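PDB 5FFJ: endonuclease and methylase LlaGI from Lactococcus lactis, which probably recognises specific DNA sequences, methylates adenine at N6 and uses a helicase-like ATPase to drive cleavage of unmodified DNA, as a Type ISP restriction-modification enzyme. Local coordinates for residues 1043-1048 with 1261-1266; 1053-1058 with 1228-1233; 1237-1242 with 1271-1276. All blocks are in the same frame, centred on the assembly; numbering follows the deposited sequence.

Contact 1. Residues 1043-1048 with 1261-1266; sequences YRPLAD and LPRIPL
Arg1044 O receives two groups from the facing chain. The backbone N of Ile1264 donates a hydrogen bond of 3.1 Å to Arg1044 O, bent to 136° at the hydrogen, and CA of Arg1263 adds a looser CA-H...O contact to the same oxygen. Next to this bond, the guanidinium of Arg1263 turns NH1 toward the carbonyl oxygen of Tyr1043, which lies at the edge of the group near its plane; the modelled separation is too short to be trusted as a length. One face of the guanidinium is covered by Pro1045, whose CB is 3.7 Å from Arg1263 NH2. A bend at chi3 (135°) turns the guanidinium across the neighbouring strand, over Pro1045 and up to Tyr1043 O, and NH2 has a second, charged partner in Glu1049. Arg1044 and Ile1264 form the hydrogen-bonded pair of a short, weakly bonded antiparallel ribbon, 1044-1045 with 1263-1264, which brings two parts of the chain more than 200 residues apart together in the specificity region, about 6 Å from the bound DNA at the nearest atom. At one end of the ribbon the Tyr1043 ring lies over Pro1265 in a CH-pi contact: Pro1265 CB sits 3.5 Å from the centroid of the Tyr1043 ring, 12° off its normal. The phenol oxygen of Tyr1043 is engaged by Tyr1253 OH. Toward the other end, the two methyls of Leu1046 divide the apolar work, CD1 meeting Ile1264 CD1 at 3.9 Å and CD2 approaching Pro1262 CB at 4.0 Å.

Contact 2. Residues 1053-1058 with 1228-1233; sequences IFSVKD and TDNIVS
Asn1230 swings CG to the side opposite its own backbone N (chi1 -169°), which carries the amide across to the backbone of Ser1055 and Val1056; Phe1054, with CG opposite its carbonyl carbon (chi1 -69°), brings its ring edge to that amide and a face to Ile1231. Both ends of the amide are used. ND2 donates to Val1056 O at 2.7 Å with an angle of 154° at the hydrogen, meeting a lone pair in the carbonyl plane, and it has a further acceptor in Pro1214 O. OD1 accepts a weak bond from Val1056 N at 2.9 Å and another from Ser1055 OG, whose modelled length is implausibly short and therefore doubtful. The backbone of the asparagine joins in, Ser1055 N donating to Asn1230 O at 3.2 Å. At the edge of the Phe1054 ring, CD1 lies 3.4 Å from Asn1230 ND2; over the face, CD1 of Ile1231 stands 3.9 Å from the centroid of the Phe1054 ring, a CH-pi contact offset toward the rim. Ile1053 runs alongside Ile1231, pointing the same way, with CG2 against that same CD1. With an alanine in place of Phe1054, the Ile1231 methyl would probably lose the face it rests on, and a gap would open beside the Asn1230 amide. The two segments belong to the specificity domain, where Lys1057 packs on a DNA phosphate and Ser1233 caps helix 1234-1243. Toward Val1056 the buried amide imitates a backbone peptide, offering both a donor and an acceptor, although the ND2 bond is the sound one and the OD1 bond is weak; uncharged groups do all of the bonding between the two segments.

Contact 3. Residues 1237-1242 with 1271-1276; sequences FYYVYG and DKYVEI
Two helices of the specificity domain, 1234-1243 and 1270-1285, cross almost at a right angle here, the short segments 1237-1242 and 1271-1276 making an angle of 88° with their axes 7.1 Å apart at closest approach. The crossing is held by packing of side chains and backbone. A pair of tyrosines meets here in an offset edge-to-face (T-shaped) arrangement: the edge of Tyr1239 is directed at the face of Tyr1273, the ring centroids of Tyr1239 and Tyr1273 are 6.0 Å apart and the planes stand at 82°. The two side chains lie side by side and point the same way, and Tyr1273 CB lies 3.5 Å from Tyr1239 CD1, near the plane of the Tyr1239 ring. Further along that edge, Tyr1239 CE1 comes within 4.0 Å of Tyr1273 CG. The position of the Tyr1239 ring is fixed at its far end as well, because its hydroxyl bonds to Pro1265 O. Val1274 adds its two methyls: CG2 rests on Tyr1239 CB at 4.0 Å, and CG1 lies 4.4 Å from Tyr1238 CB. The Tyr1238 ring then leads away toward Arg1278 and Ser1281 of the same partner helix. Elsewhere on helix 1234-1243, Phe1237 and Tyr1241 pack on strands 1180-1184 and 1194-1197, so this helix is sandwiched between a beta sheet and its crossing partner. At Gly1242 the backbones also come close: a beta carbon there would point at Tyr1273 O and probably come too near it, whereas Gly1242 CA itself lies 3.6 Å from Tyr1273 O.

The three contacts cluster on one side of the molecule, contacts 1 and 2 with centres 12 Å apart, contacts 1 and 3 14 Å, and contacts 2 and 3 16 Å. Along the chain, contact 2 falls between the two segments of contact 1, contact 3 follows contact 2, and the segments of contacts 1 and 3 alternate. Helix 1234-1243 joins them: Val1240 meets Leu1046 and Ile1053, and Phe1237 meets Phe1054 and Ile1231. Contacts 1 and 2 are further tied by a salt bridge between Asp1048 and Lys1057. Ribbon, loop and crossed helices form one connected patch of the specificity region, contacts 1 and 2 close to the bound DNA, contact 3 with its nearest atom about 17 Å away.

Contact 1. Residues 1043-1048 with 1261-1266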
loop_
_atom_site.group_PDB
_atom_site.type_symbol
_atom_site.label_atom_id
_atom_site.label_comp_id
_atom_site.label_asym_id
_atom_site.label_seq_id
_atom_site.Cartn_x
_atom_site.Cartn_y
_atom_site.Cartn_z
ATOM N N TYR A 1043 40.807 2.112 -24.208
ATOM C CA TYR A 1043 40.037 1.511 -25.286
ATOM C C TYR A 1043 39.157 2.547 -25.975
ATOM O O TYR A 1043 38.638 3.465 -25.341
ATOM C CB TYR A 1043 39.193 0.353 -24.746
ATOM C CG TYR A 1043 40.015 -0.750 -24.113
ATOM C CD1 TYR A 1043 41.372 -0.886 -24.396
ATOM C CD2 TYR A 1043 39.441 -1.652 -23.230
ATOM C CE1 TYR A 1043 42.127 -1.893 -23.824
ATOM C CE2 TYR A 1043 40.193 -2.663 -22.650
ATOM C CZ TYR A 1043 41.533 -2.776 -22.951
ATOM O OH TYR A 1043 42.282 -3.775 -22.380
ATOM N N ARG A 1044 39.004 2.389 -27.285
ATOM C CA ARG A 1044 38.300 3.360 -28.117
ATOM C C ARG A 1044 36.872 3.587 -27.630
ATOM O O ARG A 1044 36.116 2.629 -27.468
ATOM C CB ARG A 1044 38.291 2.885 -29.573
ATOM C CG ARG A 1044 37.618 3.839 -30.540
ATOM C CD ARG A 1044 38.174 3.658 -31.940
ATOM N NE ARG A 1044 37.308 4.230 -32.968
ATOM C CZ ARG A 1044 37.483 4.052 -34.273
ATOM N NH1 ARG A 1044 38.492 3.314 -34.717
ATOM N NH2 ARG A 1044 36.647 4.610 -35.139
ATOM N N PRO A 1045 36.495 4.856 -27.391
ATOM C CA PRO A 1045 35.133 5.130 -26.925
ATOM C C PRO A 1045 34.094 4.773 -27.977
ATOM O O PRO A 1045 34.391 4.789 -29.168
ATOM C CB PRO A 1045 35.148 6.637 -26.656
ATOM C CG PRO A 1045 36.203 7.163 -27.549
ATOM C CD PRO A 1045 37.258 6.099 -27.600
ATOM N N LEU A 1046 32.883 4.462 -27.532
ATOM C CA LEU A 1046 31.837 4.005 -28.436
ATOM C C LEU A 1046 31.074 5.187 -29.025
ATOM O O LEU A 1046 30.638 5.141 -30.175
ATOM C CB LEU A 1046 30.890 3.061 -27.696
ATOM C CG LEU A 1046 30.060 2.045 -28.484
ATOM C CD1 LEU A 1046 30.894 1.290 -29.507
ATOM C CD2 LEU A 1046 29.424 1.070 -27.504
ATOM N N ALA A 1047 30.926 6.252 -28.241
ATOM C CA ALA A 1047 30.217 7.442 -28.699
ATOM C C ALA A 1047 30.504 8.658 -27.819
ATOM O O ALA A 1047 31.067 8.534 -26.731
ATOM C CB ALA A 1047 28.718 7.175 -28.740
ATOM N N ASP A 1048 30.122 9.830 -28.325
ATOM C CA ASP A 1048 30.150 11.086 -27.570
ATOM C C ASP A 1048 31.557 11.604 -27.262
ATOM O O ASP A 1048 31.704 12.592 -26.540
ATOM C CB ASP A 1048 29.375 10.934 -26.257
ATOM C CG ASP A 1048 27.959 10.433 -26.468
ATOM O OD1 ASP A 1048 27.420 10.619 -27.580
ATOM O OD2 ASP A 1048 27.383 9.858 -25.518
ATOM N N LEU A 1261 28.998 3.403 -20.552
ATOM C CA LEU A 1261 28.903 2.918 -21.924
ATOM C C LEU A 1261 30.175 2.169 -22.311
ATOM O O LEU A 1261 31.273 2.617 -21.981
ATOM C CB LEU A 1261 28.663 4.094 -22.870
ATOM C CG LEU A 1261 27.966 3.860 -24.209
ATOM C CD1 LEU A 1261 26.600 3.229 -24.020
ATOM C CD2 LEU A 1261 27.837 5.189 -24.937
ATOM N N PRO A 1262 30.035 1.024 -23.009
ATOM C CA PRO A 1262 31.201 0.190 -23.334
ATOM C C PRO A 1262 32.305 0.913 -24.098
ATOM O O PRO A 1262 32.053 1.903 -24.784
ATOM C CB PRO A 1262 30.608 -0.923 -24.204
ATOM C CG PRO A 1262 29.187 -0.996 -23.808
ATOM C CD PRO A 1262 28.779 0.399 -23.465
ATOM N N ARG A 1263 33.525 0.403 -23.958
ATOM C CA ARG A 1263 34.667 0.854 -24.741
ATOM C C ARG A 1263 35.281 -0.352 -25.438
ATOM O O ARG A 1263 35.619 -1.343 -24.795
ATOM C CB ARG A 1263 35.710 1.545 -23.861
ATOM C CG ARG A 1263 35.162 2.702 -23.040
ATOM C CD ARG A 1263 36.266 3.461 -22.325
ATOM N NE ARG A 1263 36.095 4.909 -22.454
ATOM C CZ ARG A 1263 36.840 5.705 -23.221
ATOM N NH1 ARG A 1263 37.842 5.219 -23.946
ATOM N NH2 ARG A 1263 36.584 7.006 -23.259
ATOM N N ILE A 1264 35.418 -0.260 -26.756
ATOM C CA ILE A 1264 35.909 -1.372 -27.560
ATOM C C ILE A 1264 37.423 -1.280 -27.760
ATOM O O ILE A 1264 37.921 -0.259 -28.240
ATOM C CB ILE A 1264 35.205 -1.408 -28.931
ATOM C CG1 ILE A 1264 33.866 -2.135 -28.823
ATOM C CG2 ILE A 1264 36.064 -2.125 -29.973
ATOM C CD1 ILE A 1264 32.936 -1.587 -27.769
ATOM N N PRO A 1265 38.162 -2.347 -27.405
ATOM C CA PRO A 1265 39.598 -2.351 -27.699
ATOM C C PRO A 1265 39.909 -2.835 -29.110
ATOM O O PRO A 1265 39.016 -3.338 -29.793
ATOM C CB PRO A 1265 40.173 -3.326 -26.662
ATOM C CG PRO A 1265 38.984 -3.987 -25.988
ATOM C CD PRO A 1265 37.755 -3.594 -26.739
ATOM N N LEU A 1266 41.160 -2.670 -29.535
ATOM C CA LEU A 1266 41.629 -3.184 -30.817
ATOM C C LEU A 1266 42.295 -4.541 -30.577
ATOM O O LEU A 1266 43.331 -4.618 -29.919
ATOM C CB LEU A 1266 42.602 -2.194 -31.470
ATOM C CG LEU A 1266 42.815 -2.300 -32.987
ATOM C CD1 LEU A 1266 42.870 -3.738 -33.461
ATOM C CD2 LEU A 1266 41.736 -1.556 -33.761
#

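Contact 2. Residues 1053-1058 with 1228-1233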
loop_
_atom_site.group_PDB
_atom_site.type_symbol
_atom_site.label_atom_id
_atom_site.label_comp_id
_atom_site.label_asym_id
_atom_site.label_seq_id
_atom_site.Cartn_x
_atom_site.Cartn_y
_atom_site.Cartn_z
ATOM N N ILE A 1053 33.569 5.345 -32.199
ATOM C CA ILE A 1053 33.148 4.460 -33.278
ATOM C C ILE A 1053 31.806 4.913 -33.855
ATOM O O ILE A 1053 31.656 5.025 -35.071
ATOM C CB ILE A 1053 33.057 2.999 -32.792
ATOM C CG1 ILE A 1053 34.422 2.550 -32.258
ATOM C CG2 ILE A 1053 32.592 2.088 -33.922
ATOM C CD1 ILE A 1053 34.465 1.120 -31.758
ATOM N N PHE A 1054 30.835 5.164 -32.981
ATOM C CA PHE A 1054 29.548 5.721 -33.392
ATOM C C PHE A 1054 29.520 7.225 -33.133
ATOM O O PHE A 1054 30.038 7.695 -32.120
ATOM C CB PHE A 1054 28.391 5.044 -32.650
ATOM C CG PHE A 1054 28.171 3.608 -33.036
ATOM C CD1 PHE A 1054 27.334 3.281 -34.091
ATOM C CD2 PHE A 1054 28.789 2.584 -32.339
ATOM C CE1 PHE A 1054 27.124 1.963 -34.447
ATOM C CE2 PHE A 1054 28.584 1.264 -32.690
ATOM C CZ PHE A 1054 27.750 0.953 -33.745
ATOM N N SER A 1055 28.911 7.976 -34.046
ATOM C CA SER A 1055 28.797 9.422 -33.887
ATOM C C SER A 1055 27.646 9.764 -32.948
ATOM O O SER A 1055 27.703 10.749 -32.213
ATOM C CB SER A 1055 28.588 10.102 -35.241
ATOM O OG SER A 1055 27.374 9.680 -35.840
ATOM N N VAL A 1056 26.605 8.937 -32.983
ATOM C CA VAL A 1056 25.416 9.149 -32.167
ATOM C C VAL A 1056 24.908 7.844 -31.568
ATOM O O VAL A 1056 24.783 6.833 -32.262
ATOM C CB VAL A 1056 24.285 9.796 -32.992
ATOM C CG1 VAL A 1056 22.968 9.794 -32.215
ATOM C CG2 VAL A 1056 24.671 11.210 -33.394
ATOM N N LYS A 1057 24.613 7.883 -30.273
ATOM C CA LYS A 1057 23.962 6.774 -29.593
ATOM C C LYS A 1057 22.622 7.247 -29.059
ATOM O O LYS A 1057 22.454 8.421 -28.726
ATOM C CB LYS A 1057 24.834 6.223 -28.459
ATOM C CG LYS A 1057 25.200 7.233 -27.378
ATOM C CD LYS A 1057 24.204 7.234 -26.223
ATOM C CE LYS A 1057 24.592 8.237 -25.143
ATOM N NZ LYS A 1057 24.668 9.628 -25.671
ATOM N N ASP A 1058 21.674 6.323 -28.991
ATOM C CA ASP A 1058 20.341 6.616 -28.495
ATOM C C ASP A 1058 20.067 5.708 -27.305
ATOM O O ASP A 1058 20.886 4.849 -26.975
ATOM C CB ASP A 1058 19.300 6.415 -29.605
ATOM C CG ASP A 1058 17.916 6.894 -29.211
ATOM O OD1 ASP A 1058 17.822 7.877 -28.447
ATOM O OD2 ASP A 1058 16.923 6.286 -29.667
ATOM N N THR A 1228 22.233 8.603 -43.425
ATOM C CA THR A 1228 23.580 8.956 -42.999
ATOM C C THR A 1228 24.221 7.798 -42.250
ATOM O O THR A 1228 23.598 7.189 -41.381
ATOM C CB THR A 1228 23.581 10.199 -42.089
ATOM O OG1 THR A 1228 22.811 11.246 -42.694
ATOM C CG2 THR A 1228 24.999 10.688 -41.855
ATOM N N ASP A 1229 25.468 7.495 -42.594
ATOM C CA ASP A 1229 26.225 6.473 -41.885
ATOM C C ASP A 1229 26.594 6.960 -40.489
ATOM O O ASP A 1229 27.326 7.939 -40.344
ATOM C CB ASP A 1229 27.492 6.102 -42.661
ATOM C CG ASP A 1229 27.199 5.311 -43.921
ATOM O OD1 ASP A 1229 26.072 4.788 -44.058
ATOM O OD2 ASP A 1229 28.104 5.203 -44.776
ATOM N N ASN A 1230 26.079 6.280 -39.468
ATOM C CA ASN A 1230 26.412 6.611 -38.085
ATOM C C ASN A 1230 27.710 5.934 -37.653
ATOM O O ASN A 1230 28.179 6.130 -36.532
ATOM C CB ASN A 1230 25.274 6.208 -37.143
ATOM C CG ASN A 1230 25.449 6.774 -35.742
ATOM O OD1 ASN A 1230 25.755 7.955 -35.569
ATOM N ND2 ASN A 1230 25.266 5.927 -34.734
ATOM N N ILE A 1231 28.286 5.139 -38.549
ATOM C CA ILE A 1231 29.526 4.424 -38.274
ATOM C C ILE A 1231 30.246 4.190 -39.599
ATOM O O ILE A 1231 29.607 4.153 -40.648
ATOM C CB ILE A 1231 29.258 3.085 -37.545
ATOM C CG1 ILE A 1231 30.572 2.386 -37.182
ATOM C CG2 ILE A 1231 28.386 2.178 -38.402
ATOM C CD1 ILE A 1231 30.392 1.211 -36.242
ATOM N N VAL A 1232 31.566 4.043 -39.550
ATOM C CA VAL A 1232 32.376 3.931 -40.762
ATOM C C VAL A 1232 31.851 2.878 -41.735
ATOM O O VAL A 1232 31.435 3.207 -42.847
ATOM C CB VAL A 1232 33.840 3.585 -40.428
ATOM C CG1 VAL A 1232 34.656 3.425 -41.708
ATOM C CG2 VAL A 1232 34.453 4.659 -39.542
ATOM N N SER A 1233 31.878 1.616 -41.312
ATOM C CA SER A 1233 31.565 0.497 -42.196
ATOM C C SER A 1233 30.753 -0.596 -41.505
ATOM O O SER A 1233 30.652 -0.630 -40.278
ATOM C CB SER A 1233 32.862 -0.103 -42.740
ATOM O OG SER A 1233 33.705 -0.514 -41.677
#

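Contact 3. Residues 1237-1242 with 1271-1276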
loop_
_atom_site.group_PDB
_atom_site.type_symbol
_atom_site.label_atom_id
_atom_site.label_comp_id
_atom_site.label_asym_id
_atom_site.label_seq_id
_atom_site.Cartn_x
_atom_site.Cartn_y
_atom_site.Cartn_z
ATOM N N PHE A 1237 30.913 -2.108 -37.673
ATOM C CA PHE A 1237 29.653 -2.314 -36.967
ATOM C C PHE A 1237 29.570 -3.717 -36.377
ATOM O O PHE A 1237 29.302 -3.884 -35.188
ATOM C CB PHE A 1237 28.475 -2.071 -37.914
ATOM C CG PHE A 1237 27.134 -2.103 -37.240
ATOM C CD1 PHE A 1237 26.673 -1.003 -36.538
ATOM C CD2 PHE A 1237 26.330 -3.229 -37.315
ATOM C CE1 PHE A 1237 25.437 -1.025 -35.921
ATOM C CE2 PHE A 1237 25.093 -3.256 -36.700
ATOM C CZ PHE A 1237 24.645 -2.153 -36.005
ATOM N N TYR A 1238 29.802 -4.725 -37.212
ATOM C CA TYR A 1238 29.716 -6.107 -36.763
ATOM C C TYR A 1238 30.906 -6.490 -35.886
ATOM O O TYR A 1238 30.805 -7.404 -35.068
ATOM C CB TYR A 1238 29.607 -7.053 -37.961
ATOM C CG TYR A 1238 28.327 -6.862 -38.741
ATOM C CD1 TYR A 1238 27.092 -7.058 -38.138
ATOM C CD2 TYR A 1238 28.349 -6.483 -40.076
ATOM C CE1 TYR A 1238 25.917 -6.881 -38.839
ATOM C CE2 TYR A 1238 27.177 -6.303 -40.786
ATOM C CZ TYR A 1238 25.965 -6.504 -40.162
ATOM O OH TYR A 1238 24.793 -6.329 -40.861
ATOM N N TYR A 1239 32.027 -5.791 -36.046
ATOM C CA TYR A 1239 33.169 -6.008 -35.166
ATOM C C TYR A 1239 32.803 -5.687 -33.726
ATOM O O TYR A 1239 33.146 -6.433 -32.811
ATOM C CB TYR A 1239 34.368 -5.159 -35.577
ATOM C CG TYR A 1239 35.433 -5.132 -34.508
ATOM C CD1 TYR A 1239 36.107 -6.291 -34.148
ATOM C CD2 TYR A 1239 35.752 -3.955 -33.845
ATOM C CE1 TYR A 1239 37.071 -6.280 -33.163
ATOM C CE2 TYR A 1239 36.721 -3.934 -32.859
ATOM C CZ TYR A 1239 37.379 -5.099 -32.524
ATOM O OH TYR A 1239 38.346 -5.088 -31.547
ATOM N N VAL A 1240 32.123 -4.562 -33.532
ATOM C CA VAL A 1240 31.655 -4.175 -32.211
ATOM C C VAL A 1240 30.759 -5.272 -31.652
ATOM O O VAL A 1240 30.929 -5.703 -30.514
ATOM C CB VAL A 1240 30.883 -2.842 -32.248
ATOM C CG1 VAL A 1240 30.262 -2.536 -30.891
ATOM C CG2 VAL A 1240 31.803 -1.711 -32.678
ATOM N N TYR A 1241 29.814 -5.724 -32.470
ATOM C CA TYR A 1241 28.856 -6.738 -32.045
ATOM C C TYR A 1241 29.564 -8.038 -31.684
ATOM O O TYR A 1241 29.146 -8.751 -30.773
ATOM C CB TYR A 1241 27.819 -6.992 -33.141
ATOM C CG TYR A 1241 26.547 -7.632 -32.631
ATOM C CD1 TYR A 1241 25.829 -7.055 -31.592
ATOM C CD2 TYR A 1241 26.055 -8.801 -33.195
ATOM C CE1 TYR A 1241 24.669 -7.628 -31.122
ATOM C CE2 TYR A 1241 24.889 -9.383 -32.730
ATOM C CZ TYR A 1241 24.200 -8.790 -31.697
ATOM O OH TYR A 1241 23.044 -9.370 -31.237
ATOM N N GLY A 1242 30.640 -8.341 -32.402
ATOM C CA GLY A 1242 31.445 -9.509 -32.100
ATOM C C GLY A 1242 32.117 -9.384 -30.745
ATOM O O GLY A 1242 32.068 -10.305 -29.932
ATOM N N ASP A 1271 39.532 -9.623 -37.645
ATOM C CA ASP A 1271 38.700 -10.064 -38.765
ATOM C C ASP A 1271 37.860 -11.289 -38.412
ATOM O O ASP A 1271 36.867 -11.584 -39.077
ATOM C CB ASP A 1271 39.571 -10.364 -39.989
ATOM C CG ASP A 1271 39.903 -9.116 -40.789
ATOM O OD1 ASP A 1271 39.020 -8.633 -41.530
ATOM O OD2 ASP A 1271 41.046 -8.622 -40.682
ATOM N N LYS A 1272 38.262 -11.997 -37.361
ATOM C CA LYS A 1272 37.485 -13.121 -36.854
ATOM C C LYS A 1272 36.284 -12.616 -36.056
ATOM O O LYS A 1272 35.208 -13.214 -36.094
ATOM C CB LYS A 1272 38.357 -14.030 -35.983
ATOM N N TYR A 1273 36.475 -11.515 -35.333
ATOM C CA TYR A 1273 35.384 -10.895 -34.587
ATOM C C TYR A 1273 34.300 -10.394 -35.535
ATOM O O TYR A 1273 33.114 -10.432 -35.211
ATOM C CB TYR A 1273 35.901 -9.742 -33.722
ATOM C CG TYR A 1273 36.714 -10.200 -32.536
ATOM C CD1 TYR A 1273 36.117 -10.408 -31.301
ATOM C CD2 TYR A 1273 38.076 -10.437 -32.652
ATOM C CE1 TYR A 1273 36.856 -10.832 -30.213
ATOM C CE2 TYR A 1273 38.823 -10.865 -31.568
ATOM C CZ TYR A 1273 38.207 -11.059 -30.353
ATOM O OH TYR A 1273 38.949 -11.487 -29.277
ATOM N N VAL A 1274 34.715 -9.931 -36.708
ATOM C CA VAL A 1274 33.774 -9.444 -37.707
ATOM C C VAL A 1274 32.933 -10.599 -38.228
ATOM O O VAL A 1274 31.712 -10.489 -38.345
ATOM C CB VAL A 1274 34.492 -8.774 -38.890
ATOM C CG1 VAL A 1274 33.483 -8.103 -39.808
ATOM C CG2 VAL A 1274 35.510 -7.759 -38.391
ATOM N N GLU A 1275 33.606 -11.702 -38.537
ATOM C CA GLU A 1275 32.959 -12.905 -39.046
ATOM C C GLU A 1275 31.812 -13.342 -38.139
ATOM O O GLU A 1275 30.656 -13.394 -38.562
ATOM C CB GLU A 1275 33.982 -14.038 -39.174
ATOM C CG GLU A 1275 33.841 -14.884 -40.426
ATOM C CD GLU A 1275 34.769 -16.084 -40.417
ATOM O OE1 GLU A 1275 34.591 -16.967 -39.550
ATOM O OE2 GLU A 1275 35.681 -16.142 -41.269
ATOM N N ILE A 1276 32.141 -13.645 -36.888
ATOM C CA ILE A 1276 31.154 -14.123 -35.931
ATOM C C ILE A 1276 30.171 -13.014 -35.585
ATOM O O ILE A 1276 29.025 -13.278 -35.218
ATOM C CB ILE A 1276 31.837 -14.654 -34.657
ATOM C CG1 ILE A 1276 32.697 -15.867 -35.020
ATOM C CG2 ILE A 1276 30.804 -15.022 -33.593
ATOM C CD1 ILE A 1276 33.504 -16.415 -33.884
#